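Local coordinates for protein alcohol dehydrogenase YqhD (Escherichia coli, PDB 4QGS) that reduces a broad range of short-chain aldehydes, including butanal, propanal and toxic acrolein, to alcohols with NADPH, using one zinc ion per subunit, at residues Val255-Ala258 / Ala259-Glu263. Sequence-based numbering, arbitrary orientation.
Unlike the reference sequence in segment 259-263: E263 (reference Leu).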
loop_
_atom_site.group_PDB
_atom_site.type_symbol
_atom_site.label_atom_id
_atom_site.label_comp_id
_atom_site.label_asym_id
_atom_site.label_seq_id
_atom_site.Cartn_x
_atom_site.Cartn_y
_atom_site.Cartn_z
ATOM N N VAL A 255 7.959 12.753 -2.833
ATOM C CA VAL A 255 7.129 11.640 -3.283
ATOM C C VAL A 255 7.020 10.575 -2.188
ATOM O O VAL A 255 5.936 10.058 -1.916
ATOM C CB VAL A 255 7.672 11.037 -4.598
ATOM C CG1 VAL A 255 6.910 9.760 -4.942
ATOM C CG2 VAL A 255 7.539 12.064 -5.699
ATOM N N MET A 256 8.128 10.297 -1.513
ATOM C CA MET A 256 8.135 9.287 -0.464
ATOM C C MET A 256 7.230 9.690 0.707
ATOM O O MET A 256 6.503 8.859 1.261
ATOM C CB MET A 256 9.554 9.047 0.047
ATOM C CG MET A 256 9.681 7.833 0.950
ATOM S SD MET A 256 11.394 7.609 1.501
ATOM C CE MET A 256 11.393 5.862 1.875
ATOM N N TRP A 257 7.283 10.964 1.080
ATOM C CA TRP A 257 6.518 11.440 2.234
ATOM C C TRP A 257 5.046 11.552 1.876
ATOM O O TRP A 257 4.177 11.180 2.669
ATOM C CB TRP A 257 7.068 12.782 2.742
ATOM C CG TRP A 257 6.535 13.229 4.115
ATOM C CD1 TRP A 257 6.149 14.498 4.467
ATOM C CD2 TRP A 257 6.359 12.418 5.291
ATOM N NE1 TRP A 257 5.739 14.523 5.788
ATOM C CE2 TRP A 257 5.857 13.261 6.312
ATOM C CE3 TRP A 257 6.569 11.064 5.584
ATOM C CZ2 TRP A 257 5.571 12.789 7.594
ATOM C CZ3 TRP A 257 6.291 10.602 6.858
ATOM C CH2 TRP A 257 5.796 11.469 7.851
ATOM N N ALA A 258 4.757 12.034 0.671
ATOM C CA ALA A 258 3.376 12.049 0.191
ATOM C C ALA A 258 2.770 10.646 0.153
ATOM O O ALA A 258 1.628 10.445 0.589
ATOM C CB ALA A 258 3.290 12.698 -1.193
ATOM N N ALA A 259 3.519 9.679 -0.386
ATOM C CA ALA A 259 3.028 8.316 -0.505
ATOM C C ALA A 259 2.791 7.718 0.875
ATOM O O ALA A 259 1.834 6.974 1.099
ATOM C CB ALA A 259 4.032 7.457 -1.327
ATOM N N THR A 260 3.654 8.072 1.820
ATOM C CA THR A 260 3.492 7.593 3.177
ATOM C C THR A 260 2.189 8.107 3.767
ATOM O O THR A 260 1.482 7.362 4.429
ATOM C CB THR A 260 4.680 8.004 4.063
ATOM O OG1 THR A 260 5.860 7.362 3.568
ATOM C CG2 THR A 260 4.455 7.566 5.496
ATOM N N GLN A 261 1.851 9.365 3.507
ATOM C CA GLN A 261 0.580 9.892 4.014
ATOM C C GLN A 261 -0.615 9.242 3.308
ATOM O O GLN A 261 -1.643 8.993 3.932
ATOM C CB GLN A 261 0.542 11.415 3.876
ATOM C CG GLN A 261 1.603 12.100 4.728
ATOM C CD GLN A 261 1.398 11.797 6.210
ATOM O OE1 GLN A 261 0.297 11.915 6.719
ATOM N NE2 GLN A 261 2.455 11.380 6.887
ATOM N N ALA A 262 -0.471 8.937 2.021
ATOM C CA ALA A 262 -1.557 8.289 1.275
ATOM C C ALA A 262 -1.895 6.921 1.869
ATOM O O ALA A 262 -3.046 6.480 1.834
ATOM C CB ALA A 262 -1.178 8.156 -0.206
ATOM N N GLU A 263 -0.901 6.263 2.454
ATOM C CA GLU A 263 -1.091 4.950 3.079
ATOM C C GLU A 263 -1.322 4.955 4.608
ATOM O O GLU A 263 -1.324 3.896 5.217
ATOM C CB GLU A 263 0.139 4.096 2.781
ATOM C CG GLU A 263 -0.006 3.117 1.650
ATOM C CD GLU A 263 0.287 3.741 0.304
ATOM O OE1 GLU A 263 -0.580 3.656 -0.593
ATOM O OE2 GLU A 263 1.388 4.301 0.140
#
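With chi1 at -64°, T260 carries OG1 beside its own backbone N, pointing back at the carbonyl of M256, and CG2 anti to that N, on the side of W257. The indole of W257 leans forward over the next turn because its CG lies anti to the backbone N, while Q261 folds its amide back toward the ring. Two donors of T260 grip M256 O: the hydroxyl OG1 at 2.8 Å and the amide N at 3.0 Å, reaching it from opposite faces of the carbonyl plane, each tilted about 30° from that plane. The second is the ordinary i to i+4 helix bond, repeated by A259 N to V255 O, Q261 N to W257 O and A262 N to A258 O. Above one face of W257, offset toward the rim, sits Q261 NE2, 3.5 Å from both CZ2 and CH2; ring and amide planes stand 62° apart, so the groups do not lie flat on each other. The methyl CG2 of T260 meets CZ3 of the same ring at 3.8 Å, approaching obliquely. A valine in place of T260 would probably cost M256 O the second of its two donors from this residue, the hydroxyl's grip being lost. Elsewhere on helix 249-262, A259 and A262 pack on A206 of helix 196-211, which supplies the zinc ligands D205 and H209, and A258 meets T234 and L235 of helix 222-244. The chemistry is thus divided: the alanines A259 and A262 meet helix 196-211, consistent with close packing there, whereas the threonine hydroxyl spends its proton on a carbonyl of the preceding turn and the methyl is set obliquely against CZ3 of an indole whose one face carries an amide nitrogen.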